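Local coordinates for tRNA (adenine(9)-N1)-methyltransferase (Sulfolobus acidocaldarius, PDB 5A7Z), which catalyses the S-adenosyl-L-methionine-dependent methylation of N1 of adenosine 9 in tRNA, at residues 108-114 and 147-153; 132-136 and 156-160. All blocks are in the same frame, centred on the assembly; numbering follows the deposited sequence.

Interaction 1 of 2, residues 108-114 and 147-153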
# COMPACT_ATOMS: atom_id res chain seq x y z
N PRO A 108 -3.65 4.76 -4.18
CA PRO A 108 -4.89 4.04 -3.94
C PRO A 108 -5.17 3.86 -2.45
O PRO A 108 -4.29 4.06 -1.62
CB PRO A 108 -4.63 2.68 -4.60
CG PRO A 108 -3.15 2.49 -4.49
CD PRO A 108 -2.60 3.87 -4.73
N LYS A 109 -6.42 3.51 -2.15
CA LYS A 109 -6.88 3.29 -0.77
C LYS A 109 -7.14 1.84 -0.55
O LYS A 109 -7.86 1.22 -1.31
CB LYS A 109 -8.16 4.05 -0.51
CG LYS A 109 -7.97 5.54 -0.51
CD LYS A 109 -9.29 6.21 -0.25
CE LYS A 109 -9.12 7.72 -0.20
NZ LYS A 109 -10.42 8.41 -0.49
N MSE A 110 -6.59 1.32 0.53
CA MSE A 110 -6.80 -0.04 0.94
C MSE A 110 -7.63 0.02 2.21
O MSE A 110 -7.21 0.60 3.20
CB MSE A 110 -5.43 -0.69 1.20
CG MSE A 110 -4.41 -0.40 0.08
SE MSE A 110 -4.88 -1.45 -1.55
CE MSE A 110 -4.62 -0.02 -2.84
N VAL A 111 -8.80 -0.59 2.19
CA VAL A 111 -9.76 -0.45 3.29
C VAL A 111 -10.00 -1.80 3.87
O VAL A 111 -10.36 -2.75 3.14
CB VAL A 111 -11.08 0.12 2.76
CG1 VAL A 111 -12.11 0.17 3.85
CG2 VAL A 111 -10.84 1.52 2.20
N ILE A 112 -9.69 -1.95 5.15
CA ILE A 112 -10.04 -3.17 5.88
C ILE A 112 -11.35 -2.94 6.62
O ILE A 112 -11.43 -2.08 7.52
CB ILE A 112 -8.95 -3.57 6.90
CG1 ILE A 112 -7.55 -3.56 6.25
CG2 ILE A 112 -9.26 -4.95 7.49
CD1 ILE A 112 -7.50 -4.35 4.98
N ASP A 113 -12.36 -3.71 6.24
CA ASP A 113 -13.71 -3.53 6.78
C ASP A 113 -13.94 -4.47 7.95
O ASP A 113 -14.22 -5.65 7.78
CB ASP A 113 -14.75 -3.75 5.70
CG ASP A 113 -16.17 -3.34 6.12
OD1 ASP A 113 -16.48 -3.24 7.36
OD2 ASP A 113 -17.00 -3.16 5.19
N LEU A 114 -13.83 -3.93 9.15
CA LEU A 114 -14.02 -4.71 10.36
C LEU A 114 -15.38 -4.45 11.02
O LEU A 114 -15.57 -4.76 12.17
CB LEU A 114 -12.90 -4.41 11.34
CG LEU A 114 -11.50 -4.91 10.98
CD1 LEU A 114 -10.58 -4.79 12.19
CD2 LEU A 114 -11.51 -6.35 10.45
N ASN A 147 -2.45 5.35 3.43
CA ASN A 147 -3.18 4.70 2.37
C ASN A 147 -3.93 3.51 2.89
O ASN A 147 -4.55 2.82 2.16
CB ASN A 147 -2.24 4.26 1.25
CG ASN A 147 -1.64 5.41 0.48
OD1 ASN A 147 -0.54 5.79 0.70
ND2 ASN A 147 -2.37 5.94 -0.43
N LEU A 148 -3.84 3.26 4.16
CA LEU A 148 -4.53 2.19 4.79
C LEU A 148 -5.60 2.78 5.69
O LEU A 148 -5.34 3.72 6.45
CB LEU A 148 -3.56 1.36 5.63
CG LEU A 148 -4.13 0.14 6.34
CD1 LEU A 148 -4.68 -0.89 5.36
CD2 LEU A 148 -3.01 -0.48 7.20
N THR A 149 -6.80 2.23 5.57
CA THR A 149 -7.94 2.60 6.39
C THR A 149 -8.52 1.32 6.99
O THR A 149 -8.71 0.30 6.28
CB THR A 149 -9.02 3.30 5.54
OG1 THR A 149 -8.61 4.64 5.28
CG2 THR A 149 -10.35 3.35 6.24
N VAL A 150 -8.74 1.37 8.30
CA VAL A 150 -9.46 0.31 9.02
C VAL A 150 -10.77 0.85 9.50
O VAL A 150 -10.85 1.94 10.14
CB VAL A 150 -8.71 -0.20 10.25
CG1 VAL A 150 -9.49 -1.33 10.93
CG2 VAL A 150 -7.33 -0.67 9.86
N VAL A 151 -11.81 0.16 9.13
CA VAL A 151 -13.12 0.64 9.44
C VAL A 151 -13.94 -0.36 10.17
O VAL A 151 -13.99 -1.51 9.85
CB VAL A 151 -13.84 1.14 8.19
CG1 VAL A 151 -14.19 -0.01 7.30
CG2 VAL A 151 -15.09 1.88 8.57
N GLY A 152 -14.59 0.11 11.21
CA GLY A 152 -15.52 -0.75 11.89
C GLY A 152 -15.44 -0.61 13.37
O GLY A 152 -16.32 -1.05 14.05
N LYS A 153 -14.38 0.02 13.84
CA LYS A 153 -14.16 0.25 15.26
C LYS A 153 -13.33 1.45 15.44
O LYS A 153 -12.22 1.45 15.03
CB LYS A 153 -13.39 -0.89 15.88
CG LYS A 153 -14.10 -2.22 15.96
CD LYS A 153 -13.29 -3.19 16.79
CE LYS A 153 -12.01 -3.56 16.09
NZ LYS A 153 -11.24 -4.59 16.80

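Interaction 2 of 2, residues 132-136 and 156-160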
# COMPACT_ATOMS: atom_id res chain seq x y z
N VAL A 132 -4.49 -7.81 10.42
CA VAL A 132 -4.57 -6.39 10.28
C VAL A 132 -3.25 -5.75 10.60
O VAL A 132 -2.76 -4.94 9.85
CB VAL A 132 -5.65 -5.80 11.13
CG1 VAL A 132 -5.40 -4.31 11.36
CG2 VAL A 132 -6.98 -6.01 10.44
N ASP A 133 -2.66 -6.14 11.72
CA ASP A 133 -1.36 -5.60 12.11
C ASP A 133 -0.28 -5.82 11.05
O ASP A 133 0.48 -4.90 10.75
CB ASP A 133 -0.92 -6.24 13.42
CG ASP A 133 -1.69 -5.70 14.63
OD1 ASP A 133 -2.81 -5.13 14.48
OD2 ASP A 133 -1.20 -5.94 15.74
N LEU A 134 -0.23 -7.03 10.49
CA LEU A 134 0.63 -7.35 9.37
C LEU A 134 0.43 -6.46 8.15
O LEU A 134 1.37 -6.26 7.38
CB LEU A 134 0.41 -8.82 8.95
CG LEU A 134 0.95 -9.85 9.95
CD1 LEU A 134 0.65 -11.28 9.51
CD2 LEU A 134 2.45 -9.66 10.13
N CYS A 135 -0.80 -5.97 7.94
CA CYS A 135 -1.11 -5.05 6.86
C CYS A 135 -0.35 -3.76 7.01
O CYS A 135 -0.02 -3.15 6.02
CB CYS A 135 -2.62 -4.72 6.78
SG CYS A 135 -3.64 -6.09 6.16
N LEU A 136 -0.08 -3.32 8.24
CA LEU A 136 0.73 -2.14 8.42
C LEU A 136 2.15 -2.34 7.86
O LEU A 136 2.73 -1.40 7.29
CB LEU A 136 0.79 -1.75 9.87
CG LEU A 136 1.49 -0.41 10.17
CD1 LEU A 136 0.66 0.79 9.74
CD2 LEU A 136 1.80 -0.34 11.64
N TYR A 156 -9.36 1.30 18.11
CA TYR A 156 -8.10 0.73 17.67
C TYR A 156 -7.03 1.69 17.16
O TYR A 156 -7.36 2.76 16.73
CB TYR A 156 -8.40 -0.21 16.53
CG TYR A 156 -7.55 -1.43 16.53
CD1 TYR A 156 -7.45 -2.21 17.65
CD2 TYR A 156 -6.85 -1.80 15.40
CE1 TYR A 156 -6.67 -3.33 17.67
CE2 TYR A 156 -6.07 -2.93 15.39
CZ TYR A 156 -5.98 -3.68 16.54
OH TYR A 156 -5.21 -4.81 16.57
N VAL A 157 -5.77 1.28 17.22
CA VAL A 157 -4.67 2.12 16.76
C VAL A 157 -3.50 1.28 16.27
O VAL A 157 -3.19 0.23 16.83
CB VAL A 157 -4.18 3.07 17.88
CG1 VAL A 157 -2.97 3.86 17.41
CG2 VAL A 157 -5.29 4.00 18.32
N LEU A 158 -3.15 1.65 15.03
CA LEU A 158 -2.29 0.94 14.09
C LEU A 158 -1.41 1.92 13.31
O LEU A 158 -1.75 2.34 12.25
CB LEU A 158 -3.15 0.19 13.10
CG LEU A 158 -2.52 -0.73 12.09
CD1 LEU A 158 -2.04 -1.99 12.74
CD2 LEU A 158 -3.52 -1.07 11.02
N GLY A 159 -0.26 2.26 13.86
CA GLY A 159 0.57 3.27 13.27
C GLY A 159 -0.22 4.49 12.93
O GLY A 159 -1.05 4.91 13.69
N ARG A 160 0.01 5.03 11.75
CA ARG A 160 -0.69 6.20 11.25
C ARG A 160 -1.81 5.94 10.25
O ARG A 160 -2.20 6.80 9.52
CB ARG A 160 0.30 7.10 10.58
CG ARG A 160 1.52 7.27 11.40
CD ARG A 160 1.28 8.39 12.33
NE ARG A 160 1.81 9.56 11.70
CZ ARG A 160 1.14 10.69 11.51
NH1 ARG A 160 -0.12 10.82 11.91
NH2 ARG A 160 1.76 11.69 10.92

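Interaction 1 of 2, residues 108-114 and 147-153
M110 and I112 bond to the 147-153 segment in a parallel ladder. M110 N gives its hydrogen to N147 O at 3.0 Å and M110 O receives T149 N; two residues on, I112 N reaches T149 O at 2.7 Å while I112 O takes V151 N. These four links are nearly straight, all above 160° at the hydrogen. The face carrying M110, I112, L148 and V150 is buried, with helix 242-255 packing on M110 and I112. L148 CD1 comes obliquely to I112 CG1 at 4.0 Å, and L114 CD1 meets V150 CG1 at 3.8 Å. With V150 CG1 anti to the backbone N (chi1 -178°), that methyl is the branch presented to L114. The two strands open and close a beta-alpha-beta unit of the SPOUT-type methyltransferase domain, with helix 122-142 between them, and strand 196-202 pairs with 109-113 along its other edge. On the second face V151 CG1 packs closely, 3.5 Å from I112 O, and D113 turns its carboxylate to the backbone N of G115, A212 and T213. The open side is confined to T149, partly exposed beside V111, and to the far end, where the chain turns at G152, whose backbone angles call for glycine, and K153 is poorly ordered. At the start of the ladder, N147 ND2 donates to P108 O at 2.9 Å, tilted 27° from the carbonyl plane.

Interaction 2 of 2, residues 132-136 and 156-160
L158 lays its two methyls across one side of helix 122-142, CD2 meeting V132 CG1 at 3.8 Å and CD1 lying 3.7 Å from both D133 CA and D133 OD1. Its CG stands anti to the backbone N (chi1 -175°), which carries the branched end from the loop to the helix. One turn along, L136 packs beside CD1, its CB 4.0 Å from L158 CD1 and its CD2 4.0 Å from G159 N. A side chain at G159 would crowd L136 CD1, and the positive phi there also favours glycine. Beyond this apolar patch, Y156 OH donates to D133 OD1 over a rather long 3.2 Å, and OD1 accepts with its syn lone pair, on the side of its other oxygen. That oxygen lies at the ring's edge, near its plane, while the two flat groups are turned 33° from each other. K153, poorly ordered, is placed for a cation-pi contact with the ring. A phenylalanine in place of Y156 would probably leave D133 OD1 without this donor and the loop less firmly tied to the helix. The loop runs between strands 148-151 and 162-164, with L158 lying against the first, while C135 of the helix touches I242, N243 and L246 of helix 242-255.

Overall arrangement
The two contacts show how a beta-alpha-beta unit is held to the loop that follows it. Interaction 1 pairs its two strands, and interaction 2 ties its helix, 122-142, to the loop after the second strand; along the chain their segments alternate. Their centres lie about 10 Å apart, and they share an apolar layer: I112 CG2 touches V132 CG2 at 3.9 Å, and L158 CD2 sits 3.9 Å from L148 CD2. L158 therefore bridges helix and sheet. Both lie in the TRM10-type methyltransferase domain; their centres are about 11 and 12 Å from the centre of the chain, on the same side of it. Neither contact includes a bound cofactor or tRNA that would mark an active site.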